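Local coordinates for protein glycoside hydrolase family 31 (Trueperella pyogenes, PDB 5I0F) that degrades cycloalternan, a cyclic glucose oligosaccharide, probably by the retaining mechanism of family 31 glycoside hydrolases, with a covalent glycosyl-enzyme intermediate, at residues A[179-185]-A[545-550]; A[213-217]-A[276-280]; A[340-346]-A[358-362]; A[374-378]-A[459-463]. All blocks are in the same frame, centred on the assembly; numbering follows the deposited sequence.

Contact 1 (A[179-185]-A[545-550])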
loop_
_atom_site.group_PDB
_atom_site.type_symbol
_atom_site.label_atom_id
_atom_site.label_comp_id
_atom_site.label_asym_id
_atom_site.label_seq_id
_atom_site.Cartn_x
_atom_site.Cartn_y
_atom_site.Cartn_z
ATOM N N GLY A 179 -1.488 9.632 -4.607
ATOM C CA GLY A 179 -2.017 8.310 -4.317
ATOM C C GLY A 179 -2.845 8.302 -3.045
ATOM O O GLY A 179 -3.395 9.318 -2.630
ATOM N N GLU A 180 -2.930 7.130 -2.425
ATOM C CA GLU A 180 -3.697 6.978 -1.180
ATOM C C GLU A 180 -2.891 7.585 -0.016
ATOM O O GLU A 180 -1.771 7.141 0.281
ATOM C CB GLU A 180 -4.006 5.503 -0.953
ATOM C CG GLU A 180 -4.722 5.155 0.363
ATOM C CD GLU A 180 -4.860 3.664 0.550
ATOM O OE1 GLU A 180 -3.875 2.933 0.223
ATOM O OE2 GLU A 180 -5.944 3.202 1.028
ATOM N N ARG A 181 -3.464 8.599 0.634
ATOM C CA ARG A 181 -2.803 9.270 1.748
ATOM C C ARG A 181 -3.704 9.257 2.965
ATOM O O ARG A 181 -4.922 9.329 2.846
ATOM C CB ARG A 181 -2.395 10.710 1.376
ATOM C CG ARG A 181 -1.461 10.807 0.180
ATOM C CD ARG A 181 -0.056 10.373 0.574
ATOM N NE ARG A 181 0.763 10.031 -0.573
ATOM C CZ ARG A 181 2.081 9.805 -0.532
ATOM N NH1 ARG A 181 2.778 9.902 0.599
ATOM N NH2 ARG A 181 2.698 9.486 -1.654
ATOM N N TYR A 182 -3.086 9.166 4.139
ATOM C CA TYR A 182 -3.782 8.899 5.393
ATOM C C TYR A 182 -3.791 10.066 6.379
ATOM O O TYR A 182 -4.443 9.994 7.417
ATOM C CB TYR A 182 -3.096 7.710 6.077
ATOM C CG TYR A 182 -3.200 6.413 5.309
ATOM C CD1 TYR A 182 -2.346 6.140 4.234
ATOM C CD2 TYR A 182 -4.107 5.437 5.681
ATOM C CE1 TYR A 182 -2.431 4.944 3.531
ATOM C CE2 TYR A 182 -4.187 4.257 4.991
ATOM C CZ TYR A 182 -3.334 4.016 3.920
ATOM O OH TYR A 182 -3.389 2.828 3.245
ATOM N N ASP A 183 -3.057 11.122 6.064
ATOM C CA ASP A 183 -2.828 12.219 6.999
ATOM C C ASP A 183 -3.785 13.348 6.759
ATOM O O ASP A 183 -4.462 13.777 7.689
ATOM C CB ASP A 183 -1.355 12.688 7.027
ATOM C CG ASP A 183 -0.731 12.929 5.648
ATOM O OD1 ASP A 183 -1.395 12.793 4.593
ATOM O OD2 ASP A 183 0.474 13.282 5.640
ATOM N N GLN A 184 -3.861 13.841 5.529
ATOM C CA GLN A 184 -4.818 14.912 5.213
ATOM C C GLN A 184 -5.102 14.954 3.727
ATOM O O GLN A 184 -4.298 14.473 2.898
ATOM C CB GLN A 184 -4.323 16.282 5.732
ATOM C CG GLN A 184 -2.915 16.639 5.315
ATOM C CD GLN A 184 -2.355 17.855 6.073
ATOM O OE1 GLN A 184 -2.090 17.799 7.261
ATOM N NE2 GLN A 184 -2.159 18.932 5.372
ATOM N N LEU A 185 -6.258 15.518 3.393
ATOM C CA LEU A 185 -6.696 15.627 1.998
ATOM C C LEU A 185 -5.824 16.597 1.198
ATOM O O LEU A 185 -5.332 16.258 0.109
ATOM C CB LEU A 185 -8.158 16.089 1.933
ATOM C CG LEU A 185 -8.777 16.405 0.566
ATOM C CD1 LEU A 185 -8.803 15.163 -0.288
ATOM C CD2 LEU A 185 -10.182 16.984 0.700
ATOM N N THR A 545 -9.851 9.657 4.897
ATOM C CA THR A 545 -8.869 10.372 4.105
ATOM C C THR A 545 -8.225 9.485 3.029
ATOM O O THR A 545 -8.110 9.882 1.846
ATOM C CB THR A 545 -7.817 11.030 5.022
ATOM O OG1 THR A 545 -8.496 11.899 5.944
ATOM C CG2 THR A 545 -6.805 11.846 4.236
ATOM N N ALA A 546 -7.863 8.280 3.419
ATOM C CA ALA A 546 -7.279 7.319 2.487
ATOM C C ALA A 546 -8.208 7.021 1.309
ATOM O O ALA A 546 -7.761 6.984 0.164
ATOM C CB ALA A 546 -6.883 6.060 3.217
ATOM N N GLY A 547 -9.497 6.849 1.577
ATOM C CA GLY A 547 -10.438 6.529 0.511
ATOM C C GLY A 547 -10.694 7.676 -0.449
ATOM O O GLY A 547 -10.772 7.470 -1.646
ATOM N N ILE A 548 -10.816 8.890 0.094
ATOM C CA ILE A 548 -11.024 10.085 -0.712
ATOM C C ILE A 548 -9.802 10.379 -1.583
ATOM O O ILE A 548 -9.949 10.648 -2.789
ATOM C CB ILE A 548 -11.376 11.300 0.174
ATOM C CG1 ILE A 548 -12.667 11.010 0.937
ATOM C CG2 ILE A 548 -11.514 12.574 -0.666
ATOM C CD1 ILE A 548 -12.967 12.011 2.029
ATOM N N THR A 549 -8.603 10.297 -0.990
ATOM C CA THR A 549 -7.385 10.570 -1.719
ATOM C C THR A 549 -7.118 9.477 -2.759
ATOM O O THR A 549 -6.724 9.798 -3.884
ATOM C CB THR A 549 -6.163 10.768 -0.806
ATOM O OG1 THR A 549 -5.966 9.651 0.058
ATOM C CG2 THR A 549 -6.323 12.019 0.029
ATOM N N ALA A 550 -7.381 8.213 -2.409
ATOM C CA ALA A 550 -7.210 7.124 -3.378
ATOM C C ALA A 550 -8.171 7.351 -4.568
ATOM O O ALA A 550 -7.769 7.238 -5.731
ATOM C CB ALA A 550 -7.452 5.775 -2.726
#
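Arg181 and Thr549 join in a buried loop-on-helix contact between the beta-sheet region ahead of the barrel and the (beta/alpha)8 barrel itself. Residues 179-185 leave strand 174-179 and wrap over helix 537-551, which precedes barrel strand 558-561. A single direct backbone-to-side-chain hydrogen bond spans the pair: Arg181 N points at Thr549 OG1, 2.8 Å away and nearly straight at 171°. Thr549 can meet it because OG1 sits between its own backbone N and carbonyl carbon (chi1 56°), while CG2 is turned to the apolar side. There the Thr549 and Leu185 side chains run past each other in opposite directions, and Leu185 crosses the Ile548 side chain at about a right angle, with Leu185 CD1 to Ile548 CG2 at 3.8 Å.

Arg181 O comes down on the helix backbone and makes a CA-H...O contact with Ala546 CA at 3.1 Å. The small Ala546 methyl is covered from two directions. Tyr182 lays a ring face over it in a CH-pi contact, and Glu180 CG, with its chain stretched out, comes within 3.7 Å of Ala546 CB. The polar ends of both covering residues reach beyond the helix segment: Glu180 OE2 bonds to Trp558 on the next barrel strand, and Tyr182 OH to the carbonyl of Ala530. The guanidinium of Arg181 turns away from the helix, giving hydrogen bonds to the carbonyls of Asp193 and Phe178. The loop curves round Thr545 CG2, which lies 3.4 Å from Arg181 O and 3.6 Å from Gln184 C.

Contact 2 (A[213-217]-A[276-280])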
loop_
_atom_site.group_PDB
_atom_site.type_symbol
_atom_site.label_atom_id
_atom_site.label_comp_id
_atom_site.label_asym_id
_atom_site.label_seq_id
_atom_site.Cartn_x
_atom_site.Cartn_y
_atom_site.Cartn_z
ATOM N N MET A 213 1.478 7.514 -5.673
ATOM C CA MET A 213 1.616 7.822 -7.113
ATOM C C MET A 213 2.334 9.155 -7.282
ATOM O O MET A 213 2.161 10.056 -6.459
ATOM C CB MET A 213 0.255 7.877 -7.798
ATOM C CG MET A 213 -0.487 6.545 -7.836
ATOM S SD MET A 213 -2.003 6.678 -8.773
ATOM C CE MET A 213 -2.868 5.182 -8.284
ATOM N N PRO A 214 3.153 9.297 -8.341
ATOM C CA PRO A 214 3.835 10.570 -8.569
ATOM C C PRO A 214 2.968 11.526 -9.394
ATOM O O PRO A 214 3.358 11.946 -10.486
ATOM C CB PRO A 214 5.106 10.145 -9.295
ATOM C CG PRO A 214 4.668 8.941 -10.104
ATOM C CD PRO A 214 3.668 8.235 -9.227
ATOM N N PHE A 215 1.827 11.889 -8.827
ATOM C CA PHE A 215 0.776 12.658 -9.510
ATOM C C PHE A 215 -0.002 13.423 -8.469
ATOM O O PHE A 215 -0.237 12.898 -7.367
ATOM C CB PHE A 215 -0.201 11.736 -10.279
ATOM C CG PHE A 215 -1.582 12.342 -10.493
ATOM C CD1 PHE A 215 -1.819 13.211 -11.545
ATOM C CD2 PHE A 215 -2.627 12.054 -9.631
ATOM C CE1 PHE A 215 -3.065 13.788 -11.724
ATOM C CE2 PHE A 215 -3.882 12.635 -9.802
ATOM C CZ PHE A 215 -4.102 13.486 -10.868
ATOM N N ALA A 216 -0.422 14.636 -8.815
ATOM C CA ALA A 216 -1.377 15.402 -8.000
ATOM C C ALA A 216 -2.125 16.409 -8.855
ATOM O O ALA A 216 -1.640 16.833 -9.897
ATOM C CB ALA A 216 -0.657 16.117 -6.864
ATOM N N GLN A 217 -3.312 16.781 -8.402
ATOM C CA GLN A 217 -4.069 17.864 -9.014
ATOM C C GLN A 217 -4.002 19.074 -8.104
ATOM O O GLN A 217 -3.827 18.948 -6.883
ATOM C CB GLN A 217 -5.507 17.448 -9.350
ATOM C CG GLN A 217 -6.391 17.022 -8.207
ATOM C CD GLN A 217 -6.944 15.607 -8.424
ATOM O OE1 GLN A 217 -7.847 15.384 -9.235
ATOM N NE2 GLN A 217 -6.385 14.645 -7.704
ATOM N N VAL A 276 -8.679 17.046 -15.450
ATOM C CA VAL A 276 -7.319 16.729 -14.999
ATOM C C VAL A 276 -7.174 15.258 -14.637
ATOM O O VAL A 276 -6.240 14.561 -15.111
ATOM C CB VAL A 276 -6.895 17.614 -13.813
ATOM C CG1 VAL A 276 -5.560 17.156 -13.226
ATOM C CG2 VAL A 276 -6.820 19.067 -14.258
ATOM N N LEU A 277 -8.096 14.766 -13.815
ATOM C CA LEU A 277 -8.060 13.356 -13.444
ATOM C C LEU A 277 -8.198 12.471 -14.676
ATOM O O LEU A 277 -7.435 11.502 -14.810
ATOM C CB LEU A 277 -9.087 13.006 -12.363
ATOM C CG LEU A 277 -9.159 11.543 -11.895
ATOM C CD1 LEU A 277 -7.835 11.051 -11.313
ATOM C CD2 LEU A 277 -10.270 11.411 -10.862
ATOM N N ASN A 278 -9.071 12.827 -15.619
ATOM C CA ASN A 278 -9.150 12.069 -16.874
ATOM C C ASN A 278 -7.869 12.056 -17.690
ATOM O O ASN A 278 -7.541 11.049 -18.319
ATOM C CB ASN A 278 -10.294 12.547 -17.759
ATOM C CG ASN A 278 -11.575 11.851 -17.435
ATOM O OD1 ASN A 278 -11.747 10.663 -17.729
ATOM N ND2 ASN A 278 -12.477 12.568 -16.825
ATOM N N GLY A 279 -7.153 13.169 -17.685
ATOM C CA GLY A 279 -5.853 13.222 -18.338
ATOM C C GLY A 279 -4.924 12.172 -17.769
ATOM O O GLY A 279 -4.294 11.402 -18.514
ATOM N N PHE A 280 -4.842 12.143 -16.447
ATOM C CA PHE A 280 -4.025 11.152 -15.746
ATOM C C PHE A 280 -4.466 9.711 -16.038
ATOM O O PHE A 280 -3.636 8.852 -16.393
ATOM C CB PHE A 280 -4.009 11.458 -14.252
ATOM C CG PHE A 280 -3.129 10.517 -13.443
ATOM C CD1 PHE A 280 -1.813 10.251 -13.825
ATOM C CD2 PHE A 280 -3.625 9.900 -12.299
ATOM C CE1 PHE A 280 -1.015 9.376 -13.087
ATOM C CE2 PHE A 280 -2.825 9.042 -11.543
ATOM C CZ PHE A 280 -1.516 8.780 -11.943
#
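Phe215 and Phe280 lie flat on each other in an offset stack, with planes only 3° apart and centroids separated by 3.9 Å. Phe280 CD2 sits over the centre of the Phe215 ring, and Phe215 CG over the centre of the Phe280 ring. The shift between the rings brings each CB above its neighbour's face as well: Phe215 CB is 3.8 Å from the Phe280 centroid and Phe280 CB 4.0 Å from that of Phe215, two CH-pi contacts that extend the stack at both ends. Phe280 has CG anti to the backbone N (chi1 -177°), which carries its ring out from the helix and across that of Phe215.

A sulfur contact borders the Phe280 ring. Met213 SD lies in the ring plane, at its edge, 3.7 Å from Phe280 CE2, a Met-aromatic contact; His229 meets the same ring edge-to-face.

The arrangement is a helix laid over a five-stranded mixed beta-sheet: the 276-280 part of helix 273-284 runs nearly antiparallel to strand 215-217 (163°), the axes of these short segments 9.3 Å apart at their closest.

Aliphatic packing borders Phe215. Val276 CG1 approaches the Phe215 ring at its edge and also rests on Gln217 CB at 3.9 Å, while Leu277 CD1 is as distant from the ring as Val276 CG1, 4.5 Å from Phe215 CZ. The amide of Gln217 is engaged beyond the helix segment, its NE2 giving hydrogen bonds to the carbonyls of Ala552 and Val176.

Contact 3 (A[340-346]-A[358-362])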
loop_
_atom_site.group_PDB
_atom_site.type_symbol
_atom_site.label_atom_id
_atom_site.label_comp_id
_atom_site.label_asym_id
_atom_site.label_seq_id
_atom_site.Cartn_x
_atom_site.Cartn_y
_atom_site.Cartn_z
ATOM N N ILE A 340 -2.298 -25.117 -1.958
ATOM C CA ILE A 340 -3.028 -26.339 -1.615
ATOM C C ILE A 340 -3.745 -26.132 -0.282
ATOM O O ILE A 340 -3.134 -25.647 0.656
ATOM C CB ILE A 340 -2.033 -27.503 -1.478
ATOM C CG1 ILE A 340 -1.274 -27.680 -2.818
ATOM C CG2 ILE A 340 -2.734 -28.778 -1.014
ATOM C CD1 ILE A 340 -0.146 -28.659 -2.783
ATOM N N PHE A 341 -5.020 -26.530 -0.210
ATOM C CA PHE A 341 -5.801 -26.449 1.025
ATOM C C PHE A 341 -5.181 -27.280 2.172
ATOM O O PHE A 341 -4.646 -28.379 1.941
ATOM C CB PHE A 341 -7.256 -26.898 0.790
ATOM C CG PHE A 341 -8.185 -25.804 0.308
ATOM C CD1 PHE A 341 -8.299 -25.502 -1.043
ATOM C CD2 PHE A 341 -8.954 -25.074 1.211
ATOM C CE1 PHE A 341 -9.151 -24.513 -1.488
ATOM C CE2 PHE A 341 -9.813 -24.079 0.770
ATOM C CZ PHE A 341 -9.913 -23.796 -0.585
ATOM N N ARG A 342 -5.238 -26.759 3.397
ATOM C CA ARG A 342 -4.644 -27.454 4.538
ATOM C C ARG A 342 -5.227 -28.874 4.682
ATOM O O ARG A 342 -6.445 -29.070 4.516
ATOM C CB ARG A 342 -4.824 -26.693 5.847
ATOM C CG ARG A 342 -3.980 -27.244 6.982
ATOM C CD ARG A 342 -3.824 -26.229 8.098
ATOM N NE ARG A 342 -5.099 -25.792 8.698
ATOM C CZ ARG A 342 -5.648 -26.254 9.835
ATOM N NH1 ARG A 342 -6.796 -25.730 10.269
ATOM N NH2 ARG A 342 -5.096 -27.237 10.544
ATOM N N ASP A 343 -4.333 -29.827 4.972
ATOM C CA ASP A 343 -4.636 -31.281 5.126
ATOM C C ASP A 343 -4.955 -32.062 3.854
ATOM O O ASP A 343 -5.172 -33.278 3.930
ATOM C CB ASP A 343 -5.738 -31.545 6.185
ATOM C CG ASP A 343 -5.348 -31.071 7.583
ATOM O OD1 ASP A 343 -4.140 -31.072 7.913
ATOM O OD2 ASP A 343 -6.271 -30.689 8.343
ATOM N N ALA A 344 -4.982 -31.423 2.686
ATOM C CA ALA A 344 -5.222 -32.155 1.442
ATOM C C ALA A 344 -4.091 -33.138 1.213
ATOM O O ALA A 344 -2.952 -32.859 1.576
ATOM C CB ALA A 344 -5.344 -31.192 0.252
ATOM N N ARG A 345 -4.424 -34.290 0.654
ATOM C CA ARG A 345 -3.448 -35.329 0.312
ATOM C C ARG A 345 -3.304 -35.449 -1.204
ATOM O O ARG A 345 -4.263 -35.270 -1.949
ATOM C CB ARG A 345 -3.855 -36.673 0.928
ATOM C CG ARG A 345 -3.963 -36.616 2.451
ATOM C CD ARG A 345 -4.173 -37.959 3.098
ATOM N NE ARG A 345 -2.978 -38.794 2.980
ATOM C CZ ARG A 345 -2.937 -40.120 3.152
ATOM N NH1 ARG A 345 -1.776 -40.759 3.010
ATOM N NH2 ARG A 345 -4.029 -40.825 3.453
ATOM N N TYR A 346 -2.102 -35.797 -1.641
ATOM C CA TYR A 346 -1.756 -35.794 -3.061
ATOM C C TYR A 346 -0.416 -36.505 -3.268
ATOM O O TYR A 346 0.378 -36.654 -2.339
ATOM C CB TYR A 346 -1.643 -34.345 -3.580
ATOM C CG TYR A 346 -0.757 -33.490 -2.699
ATOM C CD1 TYR A 346 -1.285 -32.794 -1.603
ATOM C CD2 TYR A 346 0.616 -33.410 -2.923
ATOM C CE1 TYR A 346 -0.471 -32.038 -0.764
ATOM C CE2 TYR A 346 1.438 -32.652 -2.096
ATOM C CZ TYR A 346 0.890 -31.965 -1.018
ATOM O OH TYR A 346 1.683 -31.223 -0.200
ATOM N N ASP A 358 -6.022 -34.165 -8.480
ATOM C CA ASP A 358 -4.856 -34.615 -7.709
ATOM C C ASP A 358 -5.120 -34.784 -6.215
ATOM O O ASP A 358 -4.344 -35.429 -5.530
ATOM C CB ASP A 358 -3.677 -33.639 -7.822
ATOM C CG ASP A 358 -3.133 -33.508 -9.229
ATOM O OD1 ASP A 358 -3.451 -34.328 -10.120
ATOM O OD2 ASP A 358 -2.338 -32.562 -9.425
ATOM N N PHE A 359 -6.160 -34.152 -5.692
ATOM C CA PHE A 359 -6.312 -34.023 -4.261
ATOM C C PHE A 359 -7.414 -34.889 -3.688
ATOM O O PHE A 359 -8.493 -34.984 -4.257
ATOM C CB PHE A 359 -6.569 -32.576 -3.887
ATOM C CG PHE A 359 -5.479 -31.652 -4.317
ATOM C CD1 PHE A 359 -4.243 -31.660 -3.667
ATOM C CD2 PHE A 359 -5.655 -30.809 -5.418
ATOM C CE1 PHE A 359 -3.214 -30.820 -4.070
ATOM C CE2 PHE A 359 -4.632 -29.959 -5.825
ATOM C CZ PHE A 359 -3.402 -29.976 -5.157
ATOM N N THR A 360 -7.105 -35.495 -2.547
ATOM C CA THR A 360 -8.068 -36.155 -1.687
ATOM C C THR A 360 -8.098 -35.398 -0.376
ATOM O O THR A 360 -7.044 -35.025 0.154
ATOM C CB THR A 360 -7.651 -37.610 -1.425
ATOM O OG1 THR A 360 -7.499 -38.270 -2.678
ATOM C CG2 THR A 360 -8.711 -38.347 -0.645
ATOM N N TYR A 361 -9.306 -35.165 0.142
ATOM C CA TYR A 361 -9.494 -34.317 1.319
ATOM C C TYR A 361 -10.014 -35.211 2.451
ATOM O O TYR A 361 -11.115 -35.752 2.338
ATOM C CB TYR A 361 -10.458 -33.169 0.992
ATOM C CG TYR A 361 -9.961 -32.267 -0.115
ATOM C CD1 TYR A 361 -9.063 -31.240 0.145
ATOM C CD2 TYR A 361 -10.387 -32.438 -1.436
ATOM C CE1 TYR A 361 -8.607 -30.413 -0.866
ATOM C CE2 TYR A 361 -9.923 -31.626 -2.459
ATOM C CZ TYR A 361 -9.025 -30.607 -2.163
ATOM O OH TYR A 361 -8.553 -29.799 -3.153
ATOM N N PRO A 362 -9.225 -35.390 3.529
ATOM C CA PRO A 362 -9.668 -36.280 4.598
ATOM C C PRO A 362 -10.951 -35.799 5.261
ATOM O O PRO A 362 -11.078 -34.600 5.550
ATOM C CB PRO A 362 -8.517 -36.230 5.617
ATOM C CG PRO A 362 -7.351 -35.669 4.896
ATOM C CD PRO A 362 -7.908 -34.799 3.816
HETATM O O HOH W 1 -6.209 -28.213 -2.506
#
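Arg345 and Thr360 satisfy each other's backbone in both directions. Arg345 N donates to Thr360 O at 2.8 Å, almost in line with the carbonyl, and Thr360 N returns a bond to Arg345 O at 2.9 Å, coming in 16° off the carbonyl plane. Arg345 O takes on a further, softer partner, Phe359 CA, through a CA-H...O contact of 3.3 Å.

A water makes the next polar link: it accepts from Phe341 N at 3.1 Å and hydrogen-bonds to Tyr361 OH at 2.9 Å. It also sits over the centre of one face of the Phe359 ring. Asp343 O lies against Pro362 CD, and the Asp343 carboxylate accepts from the backbone N of Ala366. Asp358 OD2 is held by His354 ND1 and Arg355 N.

Apolar groups fill in around these bonds. Ala344 CB rests on Tyr361 CE1, 3.5 Å away. Phe359 CG lies anti to the carbonyl carbon (chi1 -59°), taking the ring toward Ile340, which crosses it at about a right angle, and Tyr346, whose CD1 approaches its edge in plane, the two rings standing at 75°.

Just ahead of the pairing, Ala344 N donates to Phe341 O at 3.2 Å, closing a type II turn. The whole is a single antiparallel bridge with one hydrogen-bonded pair, drawing together the two arms of the long loop that follows the second strand of the TIM barrel, with a bound calcium ion about 4 Å from the Asp358 side chain.

Contact 4 (A[374-378]-A[459-463])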
loop_
_atom_site.group_PDB
_atom_site.type_symbol
_atom_site.label_atom_id
_atom_site.label_comp_id
_atom_site.label_asym_id
_atom_site.label_seq_id
_atom_site.Cartn_x
_atom_site.Cartn_y
_atom_site.Cartn_z
ATOM N N ILE A 374 -17.604 -24.257 -1.680
ATOM C CA ILE A 374 -17.750 -23.210 -2.691
ATOM C C ILE A 374 -19.083 -23.353 -3.449
ATOM O O ILE A 374 -19.790 -22.372 -3.644
ATOM C CB ILE A 374 -16.524 -23.153 -3.640
ATOM C CG1 ILE A 374 -15.254 -22.800 -2.830
ATOM C CG2 ILE A 374 -16.736 -22.108 -4.737
ATOM C CD1 ILE A 374 -13.948 -23.301 -3.398
ATOM N N ARG A 375 -19.429 -24.575 -3.847
ATOM C CA ARG A 375 -20.692 -24.816 -4.524
ATOM C C ARG A 375 -21.879 -24.353 -3.652
ATOM O O ARG A 375 -22.793 -23.680 -4.126
ATOM C CB ARG A 375 -20.822 -26.308 -4.883
ATOM C CG ARG A 375 -22.116 -26.711 -5.571
ATOM C CD ARG A 375 -22.306 -28.232 -5.646
ATOM N NE ARG A 375 -22.522 -28.796 -4.304
ATOM C CZ ARG A 375 -21.706 -29.634 -3.653
ATOM N NH1 ARG A 375 -20.585 -30.111 -4.206
ATOM N NH2 ARG A 375 -22.033 -30.021 -2.421
ATOM N N GLU A 376 -21.862 -24.738 -2.384
ATOM C CA GLU A 376 -22.956 -24.404 -1.492
ATOM C C GLU A 376 -23.013 -22.919 -1.192
ATOM O O GLU A 376 -24.106 -22.356 -1.122
ATOM C CB GLU A 376 -22.901 -25.232 -0.192
ATOM C CG GLU A 376 -23.117 -26.739 -0.397
ATOM C CD GLU A 376 -24.406 -27.111 -1.138
ATOM O OE1 GLU A 376 -25.473 -26.545 -0.803
ATOM O OE2 GLU A 376 -24.348 -27.982 -2.042
ATOM N N LEU A 377 -21.858 -22.282 -1.018
ATOM C CA LEU A 377 -21.846 -20.829 -0.852
ATOM C C LEU A 377 -22.368 -20.130 -2.120
ATOM O O LEU A 377 -23.234 -19.240 -2.009
ATOM C CB LEU A 377 -20.479 -20.345 -0.382
ATOM C CG LEU A 377 -20.170 -20.750 1.070
ATOM C CD1 LEU A 377 -18.799 -20.256 1.449
ATOM C CD2 LEU A 377 -21.169 -20.255 2.096
ATOM N N HIS A 378 -21.973 -20.623 -3.302
ATOM C CA HIS A 378 -22.524 -20.093 -4.554
ATOM C C HIS A 378 -24.045 -20.204 -4.620
ATOM O O HIS A 378 -24.695 -19.265 -5.053
ATOM C CB HIS A 378 -21.892 -20.737 -5.791
ATOM C CG HIS A 378 -20.504 -20.248 -6.078
ATOM N ND1 HIS A 378 -19.676 -20.866 -6.987
ATOM C CD2 HIS A 378 -19.804 -19.196 -5.582
ATOM C CE1 HIS A 378 -18.520 -20.225 -7.031
ATOM N NE2 HIS A 378 -18.578 -19.197 -6.204
ATOM N N LEU A 459 -11.960 -25.730 -8.580
ATOM C CA LEU A 459 -12.702 -25.416 -7.347
ATOM C C LEU A 459 -13.712 -24.257 -7.465
ATOM O O LEU A 459 -14.623 -24.152 -6.640
ATOM C CB LEU A 459 -11.730 -25.166 -6.199
ATOM C CG LEU A 459 -10.898 -26.373 -5.776
ATOM C CD1 LEU A 459 -10.043 -26.010 -4.559
ATOM C CD2 LEU A 459 -11.759 -27.580 -5.471
ATOM N N ASP A 460 -13.553 -23.417 -8.491
ATOM C CA ASP A 460 -14.510 -22.374 -8.864
ATOM C C ASP A 460 -14.492 -21.156 -7.925
ATOM O O ASP A 460 -15.509 -20.509 -7.751
ATOM C CB ASP A 460 -15.930 -22.954 -9.025
ATOM C CG ASP A 460 -16.848 -22.083 -9.890
ATOM O OD1 ASP A 460 -16.365 -21.411 -10.837
ATOM O OD2 ASP A 460 -18.073 -22.082 -9.614
ATOM N N ILE A 461 -13.337 -20.812 -7.358
ATOM C CA ILE A 461 -13.251 -19.572 -6.594
ATOM C C ILE A 461 -13.415 -18.346 -7.501
ATOM O O ILE A 461 -13.255 -18.416 -8.728
ATOM C CB ILE A 461 -11.968 -19.440 -5.750
ATOM C CG1 ILE A 461 -10.742 -19.213 -6.595
ATOM C CG2 ILE A 461 -11.766 -20.639 -4.827
ATOM C CD1 ILE A 461 -9.581 -18.733 -5.764
ATOM N N ASP A 462 -13.742 -17.215 -6.877
ATOM C CA ASP A 462 -14.186 -16.030 -7.589
ATOM C C ASP A 462 -13.177 -14.880 -7.581
ATOM O O ASP A 462 -13.411 -13.839 -8.202
ATOM C CB ASP A 462 -15.481 -15.554 -6.962
ATOM C CG ASP A 462 -16.536 -16.622 -6.980
ATOM O OD1 ASP A 462 -17.009 -16.895 -8.077
ATOM O OD2 ASP A 462 -16.882 -17.181 -5.905
ATOM N N GLY A 463 -12.074 -15.045 -6.872
ATOM C CA GLY A 463 -11.079 -13.995 -6.828
ATOM C C GLY A 463 -10.024 -14.237 -5.788
ATOM O O GLY A 463 -10.060 -15.254 -5.061
HETATM O O HOH W 2 -20.918 -22.929 -8.217
#
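His378 points the edge of its imidazole at two aspartates on the segment 459-463; CG lies anti to the carbonyl carbon (chi1 -75°), which sends the ring that way. NE2 donates to Asp462 OD2 at 2.7 Å in a nearly straight bond; the acceptor lies in the ring plane, and OD2 receives the proton on its syn lone pair, the side facing OD1. The planes of ring and carboxylate nevertheless stand 56° apart. The same oxygen also accepts from Val384 N on strand 383-388, so one oxygen takes two N-H donors and links helix to barrel strand.

Asp460 stands differently, with its carboxylate nearly perpendicular to the imidazole at 87°. Its OD2 lies 3.2 Å from His378 CE1, and a water placed in the ring plane, 2.7 Å from His378 ND1, donates to that OD2. The other oxygen, OD1, forms a salt bridge with Lys509. Ile374 O, one turn back along the helix, lies over the rim of one face of the imidazole.

Ile374 makes the apolar half. CD1 reaches furthest, 3.4 Å from Leu459 O and 3.7 Å from Ile461 CG2, and CG2 comes within 3.6 Å of Asp460 O.

Positive phi at Asp460 marks the chain leaving helix 453-457. The contact thus belongs to the beta/alpha architecture of the TIM barrel: helix 370-379 packs beside the connection that leads into strand 463-466, with a His-carboxylate bond fastening the two.

Overall arrangement
From the N terminus the chain first enters contact 1 at residues 179-185, and that contact closes only at 545-550, tying the beta-sheet region ahead of the barrel to a late barrel helix. The other three all fall within this span, one after another without crossing. Contact 2 joins sheet strand 212-219 to helix 273-284 just ahead of the barrel, and touches contact 1 where Gly179 meets Met213. Contact 3 then closes a short loop after the second barrel strand. Contact 4 closes a longer one, from helix 370-379 to the entry of strand 463-466. Contacts 3 and 4 touch through Phe341 and Leu459; contact 2 lies about 47 Å from contact 3, centre to centre.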